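IclR family transcriptional regulator (Brucella abortus, PDB 5WHM) probably represses transcription as a dimer that binds DNA through helix-turn-helix domains and responds to a small molecule bound in its C-terminal domains. Local coordinates at residues Leu8-Ala13 / Arg124-Met129; Leu43-Ile48 / Thr58-Thr63; Leu98-Val103 / Leu223-Tyr228; Met129-Val134 / Met143-Gly148; Ser156-Ala161 / Val230-Cys235. All blocks are in the same frame, centred on the assembly; numbering follows the deposited sequence.

Interaction 1: residues Leu8-Ala13 / Arg124-Met129; sequences LTPLEA and RDRLSM
The tight hairpin turn between strands 118-125 and 128-135 meets the N-terminal segment 8-13 where R126 reaches P10 and L8. R126 runs extended from CG to NE and meets P10 coming from the opposite direction: P10 CD lies over one face of the guanidinium, while P10 CG comes within 3.3 Å of R126 NH2. R126 NH2 also makes a salt bridge with E31 of helix 24-33.

The turn D125-S128 is of type II', as in a two-residue beta hairpin, with R126 at its first corner (phi 56°). It is closed in both directions, D125 N to S128 O at 2.8 Å and S128 N to D125 O at 3.0 Å. R124 adds a brace from the preceding strand. Its chain bends at chi3 (70°), which swings the guanidinium back so that R124 NH1 donates to R126 O at 2.8 Å; the acceptor lies in the guanidinium plane, and the bond falls on a carbonyl lone pair. At the edge of that same guanidinium sits L8, whose CD2 is 4.1 Å from R124 NH1. The other methyl of L8, CD1, lies 4.4 Å from L127 CD2, and H177 of helix 168-181 also packs on L8. On the N-terminal segment, P10 packs as well on L69 of the second subunit.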
# COMPACT_ATOMS: atom_id res chain seq x y z
N LEU C 8 6.25 19.16 -6.12
CA LEU C 8 6.00 19.27 -4.69
C LEU C 8 4.70 19.99 -4.38
O LEU C 8 4.10 19.74 -3.33
CB LEU C 8 7.14 20.02 -4.00
CG LEU C 8 8.55 19.47 -4.20
CD1 LEU C 8 9.57 20.35 -3.51
CD2 LEU C 8 8.65 18.05 -3.70
N THR C 9 4.26 20.89 -5.26
CA THR C 9 3.06 21.70 -5.06
C THR C 9 2.20 21.65 -6.31
O THR C 9 2.07 22.65 -7.04
CB THR C 9 3.42 23.14 -4.72
OG1 THR C 9 4.20 23.67 -5.80
CG2 THR C 9 4.24 23.20 -3.44
N PRO C 10 1.57 20.50 -6.60
CA PRO C 10 0.85 20.35 -7.87
C PRO C 10 -0.40 21.22 -7.99
O PRO C 10 -0.94 21.33 -9.10
CB PRO C 10 0.49 18.86 -7.90
CG PRO C 10 0.50 18.44 -6.49
CD PRO C 10 1.51 19.28 -5.78
N LEU C 11 -0.88 21.82 -6.91
CA LEU C 11 -2.08 22.64 -7.03
C LEU C 11 -1.72 24.11 -7.25
O LEU C 11 -2.62 24.96 -7.32
CB LEU C 11 -2.98 22.46 -5.80
CG LEU C 11 -3.58 21.04 -5.58
CD1 LEU C 11 -4.87 21.09 -4.78
CD2 LEU C 11 -3.81 20.28 -6.88
N GLU C 12 -0.43 24.41 -7.40
CA GLU C 12 0.07 25.75 -7.71
C GLU C 12 -0.60 26.39 -8.92
O GLU C 12 -1.26 25.70 -9.71
CB GLU C 12 1.58 25.69 -7.96
CG GLU C 12 1.92 24.97 -9.26
CD GLU C 12 3.42 24.88 -9.51
OE1 GLU C 12 4.16 24.56 -8.56
OE2 GLU C 12 3.86 25.15 -10.66
N ALA C 13 -0.41 27.69 -9.08
CA ALA C 13 -1.07 28.42 -10.15
C ALA C 13 -0.49 28.06 -11.51
O ALA C 13 0.73 27.91 -11.67
CB ALA C 13 -0.96 29.93 -9.92
N ARG C 124 12.42 8.41 -1.88
CA ARG C 124 11.76 9.67 -1.58
C ARG C 124 10.39 9.75 -2.24
O ARG C 124 10.21 9.32 -3.38
CB ARG C 124 12.62 10.84 -2.05
CG ARG C 124 12.01 12.19 -1.73
CD ARG C 124 12.96 13.34 -2.11
NE ARG C 124 13.08 13.49 -3.56
CZ ARG C 124 12.27 14.23 -4.31
NH1 ARG C 124 11.25 14.88 -3.77
NH2 ARG C 124 12.48 14.32 -5.62
N ASP C 125 9.42 10.33 -1.51
CA ASP C 125 8.16 10.82 -2.09
C ASP C 125 7.91 12.21 -1.51
O ASP C 125 7.67 12.34 -0.30
CB ASP C 125 6.97 9.87 -1.82
CG ASP C 125 5.60 10.46 -2.32
OD1 ASP C 125 4.76 10.90 -1.50
OD2 ASP C 125 5.37 10.50 -3.55
N ARG C 126 8.00 13.23 -2.37
CA ARG C 126 7.90 14.65 -2.02
C ARG C 126 8.92 15.01 -0.95
O ARG C 126 10.12 14.98 -1.23
CB ARG C 126 6.49 15.05 -1.58
CG ARG C 126 5.52 15.07 -2.74
CD ARG C 126 4.29 15.89 -2.43
NE ARG C 126 3.30 15.64 -3.46
CZ ARG C 126 2.10 16.20 -3.49
NH1 ARG C 126 1.72 17.05 -2.54
NH2 ARG C 126 1.29 15.90 -4.48
N LEU C 127 8.47 15.34 0.26
CA LEU C 127 9.39 15.74 1.33
C LEU C 127 9.54 14.65 2.40
O LEU C 127 9.92 14.96 3.54
CB LEU C 127 8.92 17.06 1.95
CG LEU C 127 8.79 18.25 0.99
CD1 LEU C 127 8.05 19.45 1.61
CD2 LEU C 127 10.16 18.69 0.47
N SER C 128 9.28 13.39 2.06
CA SER C 128 9.42 12.27 2.98
C SER C 128 10.19 11.12 2.32
O SER C 128 10.29 11.03 1.10
CB SER C 128 8.04 11.76 3.45
OG SER C 128 7.33 12.76 4.18
N MSE C 129 10.76 10.27 3.17
CA MSE C 129 11.35 8.99 2.76
C MSE C 129 10.34 7.91 3.08
O MSE C 129 9.78 7.89 4.17
CB MSE C 129 12.69 8.73 3.49
CG MSE C 129 13.80 9.76 3.18
SE MSE C 129 14.15 10.01 1.27
CE MSE C 129 14.89 8.26 0.89

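Interaction 2: residues Leu43-Ile48 / Thr58-Thr63; sequences LGNQEI and TVSRLT
Segments 43-48 and 58-63 are brought together near the start of helix 45-52 and within helix 56-69, their closest backbone approach being 6.2 Å between N45 CA and V59 CA. The polar part of the contact is a single hydrogen bond, T63 OG1 to N45 OD1, 2.8 Å long. It lies in the carbonyl plane of the N45 amide and on a lone pair, with a C=O...donor angle of 139°. T63 can offer its hydroxyl because OG1 stands between the backbone N and the carbonyl carbon (chi1 56°), and CG2 is left to meet I48 CD1. The amide ND2 of N45 and the hydroxyl of T63 each have a further weak hydrogen bond, in both cases to Y81 OH. S60 OG approaches the same amide, but its bond is made within its own helix, to K56 O.

Next to this polar patch the contact is apolar. I48 CG2 packs 3.5 Å from V59 CG1, the two side chains crossing at a slant, and I48 CD1 meets T63 CG2 tip to tip at 3.9 Å. V59 CG1 also lies 3.5 Å from N45 OD1, so the valine touches both the polar and the apolar member of the first helix. That helix is capped at G44, whose N donates to E47 OE2 at 3.0 Å, one half of the reciprocal pairing of a capping box. A helix, a tight turn and a second helix packed through a small buried core is the helix-turn-helix arrangement, here the predicted DNA-binding domain, with 56-69 in the position of the recognition helix.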
# COMPACT_ATOMS: atom_id res chain seq x y z
N LEU C 43 -11.47 12.52 7.97
CA LEU C 43 -11.55 13.91 7.56
C LEU C 43 -12.89 14.17 6.89
O LEU C 43 -13.41 13.33 6.15
CB LEU C 43 -10.42 14.26 6.58
CG LEU C 43 -8.98 14.06 7.06
CD1 LEU C 43 -8.02 14.23 5.90
CD2 LEU C 43 -8.68 15.06 8.16
N GLY C 44 -13.42 15.38 7.12
CA GLY C 44 -14.58 15.87 6.40
C GLY C 44 -14.19 16.86 5.30
O GLY C 44 -13.04 17.25 5.16
N ASN C 45 -15.20 17.29 4.53
CA ASN C 45 -14.96 18.16 3.38
C ASN C 45 -14.26 19.46 3.81
O ASN C 45 -13.36 19.94 3.11
CB ASN C 45 -16.28 18.45 2.63
CG ASN C 45 -16.76 17.24 1.74
OD1 ASN C 45 -15.97 16.62 1.02
ND2 ASN C 45 -18.05 16.92 1.81
N GLN C 46 -14.64 20.03 4.96
CA GLN C 46 -14.06 21.32 5.34
C GLN C 46 -12.59 21.19 5.73
O GLN C 46 -11.78 22.07 5.41
CB GLN C 46 -14.86 21.97 6.47
CG GLN C 46 -14.40 23.41 6.79
CD GLN C 46 -14.67 24.40 5.63
OE1 GLN C 46 -15.79 24.89 5.47
NE2 GLN C 46 -13.63 24.69 4.84
N GLU C 47 -12.22 20.13 6.47
CA GLU C 47 -10.81 19.89 6.75
C GLU C 47 -10.02 19.70 5.47
O GLU C 47 -8.89 20.18 5.34
CB GLU C 47 -10.63 18.66 7.64
CG GLU C 47 -11.09 18.81 9.08
CD GLU C 47 -11.29 17.46 9.77
OE1 GLU C 47 -10.42 17.06 10.59
OE2 GLU C 47 -12.32 16.79 9.48
N ILE C 48 -10.60 19.00 4.49
CA ILE C 48 -9.89 18.75 3.24
C ILE C 48 -9.75 20.04 2.44
O ILE C 48 -8.70 20.28 1.83
CB ILE C 48 -10.59 17.62 2.45
CG1 ILE C 48 -10.46 16.30 3.22
CG2 ILE C 48 -9.98 17.48 1.05
CD1 ILE C 48 -11.37 15.20 2.69
N THR C 58 -15.67 22.09 -4.68
CA THR C 58 -14.74 21.29 -5.47
C THR C 58 -14.34 20.03 -4.72
O THR C 58 -14.36 18.93 -5.27
CB THR C 58 -13.52 22.14 -5.80
OG1 THR C 58 -13.93 23.20 -6.64
CG2 THR C 58 -12.44 21.32 -6.52
N VAL C 59 -13.97 20.19 -3.45
CA VAL C 59 -13.65 19.04 -2.61
C VAL C 59 -14.84 18.08 -2.57
O VAL C 59 -14.67 16.86 -2.67
CB VAL C 59 -13.25 19.51 -1.21
CG1 VAL C 59 -13.15 18.32 -0.24
CG2 VAL C 59 -11.94 20.32 -1.29
N SER C 60 -16.06 18.63 -2.45
CA SER C 60 -17.27 17.80 -2.37
C SER C 60 -17.42 16.90 -3.58
O SER C 60 -17.81 15.74 -3.44
CB SER C 60 -18.51 18.68 -2.22
OG SER C 60 -18.61 19.21 -0.92
N ARG C 61 -17.16 17.42 -4.79
CA ARG C 61 -17.23 16.57 -5.98
C ARG C 61 -16.16 15.49 -5.94
O ARG C 61 -16.42 14.33 -6.28
CB ARG C 61 -17.07 17.41 -7.26
CG ARG C 61 -18.17 18.44 -7.53
CD ARG C 61 -17.95 19.12 -8.89
NE ARG C 61 -17.98 18.12 -9.96
CZ ARG C 61 -17.67 18.36 -11.22
NH1 ARG C 61 -17.30 19.57 -11.60
NH2 ARG C 61 -17.74 17.37 -12.11
N LEU C 62 -14.94 15.85 -5.51
CA LEU C 62 -13.84 14.88 -5.49
C LEU C 62 -14.11 13.75 -4.50
O LEU C 62 -13.94 12.56 -4.85
CB LEU C 62 -12.52 15.60 -5.17
CG LEU C 62 -12.14 16.65 -6.21
CD1 LEU C 62 -11.03 17.59 -5.68
CD2 LEU C 62 -11.73 15.94 -7.49
N THR C 63 -14.54 14.09 -3.28
CA THR C 63 -14.80 13.04 -2.30
C THR C 63 -16.00 12.20 -2.70
O THR C 63 -15.99 10.98 -2.51
CB THR C 63 -14.99 13.61 -0.88
OG1 THR C 63 -16.02 14.58 -0.87
CG2 THR C 63 -13.68 14.28 -0.32

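Interaction 3: residues Leu98-Val103 / Leu223-Tyr228; sequences LMIRTV and LVHKQY
Y228 meets I100 and L98 because its CG lies anti to its carbonyl carbon (chi1 -57°), sending the ring across to segment 98-103, while I100 holds CG1 anti to its backbone N (chi1 -172°), with chi2 at 155° carrying CD1 on to H225. The nearest alpha carbons, I100 CA and Y228 CA, are 9.5 Å apart, which shows that side chains bridge the gap. L98 and I100 each slide past the phenol, running in the opposite direction to it. L98 CD2 comes to the ring edge, 3.7 Å from Y228 CE1, and I100 CB lies 4.0 Å from Y228 CE2. The hydroxyl ends beside the backbone, with Y228 OH 3.5 Å from I100 N, near, but making no hydrogen bond with it.

I100 CD1 reaches the edge of the imidazole, 3.9 Å from H225 CD2, and the H225 CG atom in turn lies in the plane of the Y228 ring, at its edge. L98 and I100 belong to a type I turn from L98 to R101, closed by R101 N to L98 O at 3.0 Å. M99 O takes two donors from T102, the backbone N and OG1, the hydroxyl almost in line with the carbonyl bond.

The contact therefore joins the approach to helix 101-115 to the end of strand 216-225 and the turn that follows it. I100 also packs on L231 of strand 229-238 and M121 of strand 118-125, and R73 of the second subunit touches Y228.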
# COMPACT_ATOMS: atom_id res chain seq x y z
N LEU C 98 9.14 -5.37 -4.73
CA LEU C 98 10.09 -5.01 -5.78
C LEU C 98 11.14 -6.09 -5.93
O LEU C 98 11.61 -6.66 -4.95
CB LEU C 98 10.78 -3.69 -5.43
CG LEU C 98 9.82 -2.50 -5.38
CD1 LEU C 98 10.58 -1.31 -4.77
CD2 LEU C 98 9.35 -2.17 -6.79
N MSE C 99 11.52 -6.38 -7.17
CA MSE C 99 12.43 -7.52 -7.37
C MSE C 99 13.84 -7.27 -6.78
O MSE C 99 14.58 -8.23 -6.49
CB MSE C 99 12.53 -7.87 -8.85
CG MSE C 99 11.30 -8.62 -9.40
SE MSE C 99 10.90 -10.32 -8.46
CE MSE C 99 12.61 -11.22 -8.72
N ILE C 100 14.20 -6.00 -6.56
CA ILE C 100 15.50 -5.73 -5.94
C ILE C 100 15.58 -6.34 -4.55
O ILE C 100 16.68 -6.65 -4.07
CB ILE C 100 15.80 -4.21 -5.92
CG1 ILE C 100 17.24 -3.99 -5.45
CG2 ILE C 100 14.81 -3.47 -5.02
CD1 ILE C 100 17.83 -2.71 -5.91
N ARG C 101 14.43 -6.59 -3.90
CA ARG C 101 14.44 -7.25 -2.59
C ARG C 101 15.12 -8.60 -2.63
O ARG C 101 15.68 -9.03 -1.61
CB ARG C 101 13.02 -7.45 -2.03
CG ARG C 101 12.26 -6.19 -1.66
CD ARG C 101 10.83 -6.58 -1.20
NE ARG C 101 10.96 -7.43 -0.02
CZ ARG C 101 10.12 -8.40 0.34
NH1 ARG C 101 9.02 -8.67 -0.39
NH2 ARG C 101 10.40 -9.10 1.42
N THR C 102 15.06 -9.33 -3.75
CA THR C 102 15.70 -10.64 -3.73
C THR C 102 17.22 -10.55 -3.66
O THR C 102 17.87 -11.50 -3.23
CB THR C 102 15.29 -11.48 -4.94
OG1 THR C 102 15.89 -10.93 -6.12
CG2 THR C 102 13.73 -11.52 -5.09
N VAL C 103 17.80 -9.43 -4.09
CA VAL C 103 19.23 -9.20 -3.90
C VAL C 103 19.51 -8.51 -2.57
O VAL C 103 20.41 -8.90 -1.83
CB VAL C 103 19.78 -8.37 -5.08
CG1 VAL C 103 21.19 -7.86 -4.76
CG2 VAL C 103 19.76 -9.19 -6.35
N LEU C 223 22.13 4.86 -2.93
CA LEU C 223 22.53 4.14 -4.13
C LEU C 223 21.75 4.71 -5.31
O LEU C 223 20.52 4.74 -5.27
CB LEU C 223 22.25 2.64 -3.97
CG LEU C 223 22.28 1.80 -5.24
CD1 LEU C 223 23.71 1.73 -5.75
CD2 LEU C 223 21.75 0.43 -4.94
N VAL C 224 22.45 5.15 -6.34
CA VAL C 224 21.80 5.68 -7.53
C VAL C 224 21.49 4.51 -8.46
O VAL C 224 22.40 3.82 -8.91
CB VAL C 224 22.67 6.73 -8.24
CG1 VAL C 224 21.99 7.18 -9.53
CG2 VAL C 224 22.90 7.94 -7.34
N HIS C 225 20.20 4.27 -8.72
CA HIS C 225 19.78 3.14 -9.55
C HIS C 225 19.07 3.65 -10.79
O HIS C 225 18.21 4.54 -10.70
CB HIS C 225 18.87 2.19 -8.76
CG HIS C 225 18.71 0.84 -9.40
ND1 HIS C 225 19.14 0.57 -10.69
CD2 HIS C 225 18.19 -0.32 -8.93
CE1 HIS C 225 18.87 -0.69 -10.98
NE2 HIS C 225 18.29 -1.25 -9.93
N LYS C 226 19.43 3.10 -11.95
CA LYS C 226 18.92 3.60 -13.23
C LYS C 226 17.40 3.52 -13.30
O LYS C 226 16.77 4.40 -13.90
CB LYS C 226 19.56 2.82 -14.38
CG LYS C 226 19.55 1.31 -14.17
CD LYS C 226 20.45 0.55 -15.15
CE LYS C 226 19.88 0.54 -16.57
NZ LYS C 226 20.21 -0.73 -17.28
N GLN C 227 16.80 2.50 -12.70
CA GLN C 227 15.36 2.30 -12.79
C GLN C 227 14.62 2.92 -11.62
O GLN C 227 13.65 3.66 -11.81
CB GLN C 227 15.03 0.81 -12.89
CG GLN C 227 16.17 -0.08 -13.37
CD GLN C 227 16.43 0.02 -14.87
OE1 GLN C 227 15.99 0.95 -15.54
NE2 GLN C 227 17.15 -0.97 -15.41
N TYR C 228 15.06 2.63 -10.40
CA TYR C 228 14.33 3.08 -9.22
C TYR C 228 14.69 4.49 -8.77
O TYR C 228 14.04 5.03 -7.88
CB TYR C 228 14.55 2.11 -8.05
CG TYR C 228 14.19 0.64 -8.28
CD1 TYR C 228 12.89 0.18 -8.11
CD2 TYR C 228 15.16 -0.28 -8.62
CE1 TYR C 228 12.57 -1.20 -8.30
CE2 TYR C 228 14.86 -1.64 -8.81
CZ TYR C 228 13.57 -2.10 -8.65
OH TYR C 228 13.31 -3.44 -8.83

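Interaction 4: residues Met129-Val134 / Met143-Gly148; sequences MVYLDV and MRRQIG
At the corner of strand 128-135, where L132 and D133 form a classic beta bulge opposite M121, the loop 143-148 folds back along Y131 and V134. One backbone hydrogen bond holds the two segments: G148 N to Y131 O, 2.8 Å, with an N-H...acceptor angle of 161°. The donor lies in the carbonyl plane of Y131. G148 has a positive phi, a conformation glycine adopts easily, and its CA rests 3.7 Å from V130 CG1.

I147 packs against the backbone at the bulge. Its chi2 of -62° folds CD1 over the strand, to 3.7 Å from L132 O and 3.8 Å from D133 CA. Further along, V134 CG2 lies 3.5 Å from R145 O. R145 crosses Y131 at about a right angle: its aliphatic part does the touching, with R145 CB 3.6 Å from Y131 CE2. The guanidinium, turned 84° from the ring plane, has CZ 5.8 Å from the ring centroid, at most a weak cation-pi attraction.

The polar ends of the strand residues have partners beyond the loop. Y131 OH is hydrogen-bonded to N234, in a pocket that holds a bound acetic acid, and D133 has salt bridges to R101 and to R145 of the second subunit. R145 NE, by contrast, is buried here with no partner in the model, a probable desolvation cost set against the apolar packing and the bond from G148 N to Y131 O.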
# COMPACT_ATOMS: atom_id res chain seq x y z
N MSE C 129 10.76 10.27 3.17
CA MSE C 129 11.35 8.99 2.76
C MSE C 129 10.34 7.91 3.08
O MSE C 129 9.78 7.89 4.17
CB MSE C 129 12.69 8.73 3.49
CG MSE C 129 13.80 9.76 3.18
SE MSE C 129 14.15 10.01 1.27
CE MSE C 129 14.89 8.26 0.89
N VAL C 130 10.06 7.02 2.12
CA VAL C 130 9.09 5.95 2.26
C VAL C 130 9.85 4.63 2.39
O VAL C 130 10.63 4.28 1.50
CB VAL C 130 8.14 5.90 1.05
CG1 VAL C 130 7.07 4.83 1.25
CG2 VAL C 130 7.51 7.29 0.80
N TYR C 131 9.57 3.87 3.43
CA TYR C 131 10.20 2.56 3.61
C TYR C 131 9.63 1.52 2.62
O TYR C 131 8.43 1.23 2.65
CB TYR C 131 9.97 2.10 5.04
CG TYR C 131 11.04 2.54 6.04
CD1 TYR C 131 11.97 3.52 5.73
CD2 TYR C 131 11.14 1.91 7.26
CE1 TYR C 131 12.96 3.89 6.65
CE2 TYR C 131 12.11 2.26 8.17
CZ TYR C 131 13.01 3.25 7.87
OH TYR C 131 13.97 3.55 8.82
N LEU C 132 10.49 0.94 1.78
CA LEU C 132 10.11 -0.12 0.85
C LEU C 132 10.31 -1.51 1.44
O LEU C 132 9.60 -2.46 1.05
CB LEU C 132 10.93 -0.00 -0.44
CG LEU C 132 11.06 1.42 -0.98
CD1 LEU C 132 12.04 1.52 -2.17
CD2 LEU C 132 9.67 1.91 -1.37
N ASP C 133 11.26 -1.64 2.36
CA ASP C 133 11.57 -2.92 2.97
C ASP C 133 12.32 -2.63 4.27
O ASP C 133 13.00 -1.60 4.39
CB ASP C 133 12.39 -3.84 2.04
CG ASP C 133 12.22 -5.32 2.41
OD1 ASP C 133 12.83 -6.20 1.79
OD2 ASP C 133 11.43 -5.61 3.34
N VAL C 134 12.10 -3.49 5.25
CA VAL C 134 12.70 -3.39 6.58
C VAL C 134 13.00 -4.80 7.03
O VAL C 134 12.13 -5.68 6.95
CB VAL C 134 11.78 -2.72 7.63
CG1 VAL C 134 12.56 -2.53 8.96
CG2 VAL C 134 11.22 -1.43 7.16
N MSE C 143 10.45 -2.45 17.90
CA MSE C 143 9.23 -2.36 17.09
C MSE C 143 9.57 -2.06 15.62
O MSE C 143 10.31 -1.12 15.32
CB MSE C 143 8.32 -1.27 17.68
CG MSE C 143 6.99 -1.05 16.99
SE MSE C 143 6.43 0.81 17.21
CE MSE C 143 6.89 1.50 15.43
N ARG C 144 9.04 -2.87 14.70
CA ARG C 144 9.34 -2.71 13.28
C ARG C 144 8.63 -1.49 12.70
O ARG C 144 7.44 -1.27 12.97
CB ARG C 144 8.91 -3.96 12.50
CG ARG C 144 9.96 -5.05 12.48
CD ARG C 144 9.42 -6.48 12.52
NE ARG C 144 8.56 -6.74 13.68
CZ ARG C 144 8.92 -7.37 14.80
NH1 ARG C 144 8.03 -7.55 15.77
NH2 ARG C 144 10.16 -7.83 14.96
N ARG C 145 9.35 -0.71 11.89
CA ARG C 145 8.68 0.31 11.09
C ARG C 145 8.04 -0.36 9.87
O ARG C 145 8.54 -1.36 9.35
CB ARG C 145 9.65 1.42 10.67
CG ARG C 145 10.11 2.28 11.88
CD ARG C 145 10.72 3.61 11.49
NE ARG C 145 9.81 4.47 10.73
CZ ARG C 145 8.91 5.28 11.28
NH1 ARG C 145 8.77 5.35 12.60
NH2 ARG C 145 8.13 6.03 10.49
N GLN C 146 6.92 0.17 9.44
CA GLN C 146 6.11 -0.59 8.51
C GLN C 146 6.41 -0.22 7.04
O GLN C 146 6.93 0.85 6.73
CB GLN C 146 4.62 -0.37 8.81
CG GLN C 146 4.21 -0.78 10.21
CD GLN C 146 4.20 -2.28 10.35
OE1 GLN C 146 3.45 -2.96 9.66
NE2 GLN C 146 5.06 -2.82 11.23
N ILE C 147 6.03 -1.12 6.14
CA ILE C 147 6.19 -0.92 4.71
C ILE C 147 5.29 0.23 4.28
O ILE C 147 4.07 0.16 4.43
CB ILE C 147 5.83 -2.22 3.95
CG1 ILE C 147 6.61 -3.40 4.52
CG2 ILE C 147 6.05 -2.08 2.45
CD1 ILE C 147 8.09 -3.25 4.37
N GLY C 148 5.88 1.28 3.70
CA GLY C 148 5.11 2.44 3.33
C GLY C 148 5.01 3.52 4.39
O GLY C 148 4.46 4.58 4.11

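Interaction 5: residues Ser156-Ala161 / Val230-Cys235; sequences SSVGRA and VLVFNC. With ACY (acetic acid), chain J.
V232 and N234 of strand 229-238 meet V158 of helix 157-165 in the GAF-like C-terminal domain, where the helix lies on the antiparallel sheet. Short axes through helix residues 157-161 and strand residues 230-235 approach to 8.2 Å at 144°, so the helix runs obliquely against the strand direction.

V232 points at the helix. Its CG1, anti to the backbone N (chi1 -172°), fits between two helix residues, 3.6 Å from A161 CB and 3.7 Å from V158 O. V158 and V232 also meet through their CG1 atoms. The other partner of V158 is N234: V158 CG1 lies 3.3 Å from N234 ND2, the side chains passing at a slant, and it also packs on N234 CB. That carbon also lies near S157 OG.

N234, the partner of Y131, connects the sheet to a bound acetic acid, probably from the crystallisation liquor, at the helix N-terminus. S156 OG caps the helix there by accepting from G159 N. The site is consistent with the effector pocket of IclR relatives, some of which bind small carboxylates. S157 N donates to ACY OXT at 2.8 Å. The other oxygen is gripped by three donors. The shortest of these bonds runs from S157 OG to ACY O, at 2.7 Å. V158 N reaches ACY O from the helix end at 3.2 Å, and N234 ND2 reaches ACY O from the strand, also at 3.2 Å.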
# COMPACT_ATOMS: atom_id res chain seq x y z
N SER C 156 16.38 12.86 9.27
CA SER C 156 16.64 11.43 9.26
C SER C 156 17.91 11.12 8.49
O SER C 156 18.25 11.79 7.52
CB SER C 156 15.47 10.65 8.63
OG SER C 156 15.26 11.03 7.28
N SER C 157 18.58 10.04 8.89
CA SER C 157 19.73 9.61 8.11
C SER C 157 19.33 9.28 6.67
O SER C 157 20.06 9.62 5.72
CB SER C 157 20.43 8.44 8.81
OG SER C 157 19.88 7.18 8.48
N VAL C 158 18.17 8.64 6.48
CA VAL C 158 17.78 8.26 5.12
C VAL C 158 17.53 9.49 4.26
O VAL C 158 17.94 9.53 3.10
CB VAL C 158 16.56 7.32 5.12
CG1 VAL C 158 17.00 5.90 5.40
CG2 VAL C 158 15.48 7.77 6.12
N GLY C 159 16.86 10.51 4.82
CA GLY C 159 16.61 11.73 4.05
C GLY C 159 17.88 12.48 3.69
O GLY C 159 17.99 13.05 2.60
N ARG C 160 18.83 12.53 4.63
CA ARG C 160 20.09 13.23 4.40
C ARG C 160 20.89 12.56 3.29
O ARG C 160 21.43 13.24 2.40
CB ARG C 160 20.90 13.27 5.70
CG ARG C 160 20.31 14.25 6.71
CD ARG C 160 20.76 14.00 8.12
NE ARG C 160 20.35 15.09 9.00
CZ ARG C 160 20.74 15.23 10.26
NH1 ARG C 160 21.56 14.33 10.81
NH2 ARG C 160 20.32 16.26 10.97
N ALA C 161 20.99 11.24 3.33
CA ALA C 161 21.71 10.52 2.29
C ALA C 161 21.03 10.72 0.94
O ALA C 161 21.70 10.82 -0.09
CB ALA C 161 21.77 9.02 2.63
N VAL C 230 17.12 7.11 -6.73
CA VAL C 230 18.00 7.01 -5.56
C VAL C 230 17.32 6.12 -4.52
O VAL C 230 16.28 6.48 -3.96
CB VAL C 230 18.32 8.39 -4.99
CG1 VAL C 230 19.42 8.28 -3.92
CG2 VAL C 230 18.78 9.32 -6.10
N LEU C 231 17.88 4.93 -4.28
CA LEU C 231 17.48 4.14 -3.13
C LEU C 231 18.43 4.45 -1.98
O LEU C 231 19.58 4.83 -2.19
CB LEU C 231 17.51 2.64 -3.44
CG LEU C 231 16.65 2.13 -4.57
CD1 LEU C 231 17.00 0.66 -4.85
CD2 LEU C 231 15.17 2.30 -4.20
N VAL C 232 17.93 4.35 -0.76
CA VAL C 232 18.79 4.64 0.39
C VAL C 232 18.64 3.49 1.37
O VAL C 232 17.51 3.05 1.64
CB VAL C 232 18.45 5.97 1.07
CG1 VAL C 232 19.52 6.28 2.13
CG2 VAL C 232 18.33 7.11 0.05
N PHE C 233 19.77 3.02 1.92
CA PHE C 233 19.77 1.96 2.91
C PHE C 233 20.21 2.52 4.25
O PHE C 233 21.12 3.35 4.30
CB PHE C 233 20.66 0.80 2.46
CG PHE C 233 20.20 0.19 1.16
CD1 PHE C 233 20.55 0.78 -0.06
CD2 PHE C 233 19.35 -0.92 1.16
CE1 PHE C 233 20.06 0.24 -1.29
CE2 PHE C 233 18.88 -1.47 -0.04
CZ PHE C 233 19.25 -0.90 -1.27
N ASN C 234 19.54 2.13 5.33
CA ASN C 234 19.98 2.63 6.62
C ASN C 234 20.09 1.48 7.61
O ASN C 234 19.68 0.34 7.36
CB ASN C 234 19.08 3.75 7.18
CG ASN C 234 17.71 3.25 7.66
OD1 ASN C 234 17.39 2.07 7.59
ND2 ASN C 234 16.89 4.18 8.16
N CYS C 235 20.68 1.80 8.75
CA CYS C 235 20.79 0.86 9.85
C CYS C 235 20.73 1.72 11.10
O CYS C 235 21.52 2.66 11.23
CB CYS C 235 22.09 0.07 9.76
SG CYS C 235 22.32 -1.08 11.15
C ACY J . 16.96 7.50 10.32
O ACY J . 17.30 7.18 9.15
OXT ACY J . 17.39 8.51 10.94
CH3 ACY J . 15.96 6.62 11.02

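Overall arrangement
Interactions 1, 3, 4 and 5 all reach the six-stranded sheet; the centres of 3, 4 and 5 are 12 to 16 Å apart. Interactions 4 and 5 meet at the acetic acid site through Y131 OH and N234 ND2 (3.1 Å), and interaction 4 joins interaction 3 by the R101 NE to D133 OD1 salt bridge (2.9 Å). Interactions 3 and 5 are linked by L223 N to L231 O (2.7 Å). Interaction 1 touches interactions 4 and 5: M129 belongs to both 1 and 4, and its CG packs 3.5 Å from G159 CA. Interaction 2 lies apart, its centre about 35 Å from interaction 5, with nearest atoms about 24 Å apart. Interaction 1 comes within about 7 Å of it, nearest atoms.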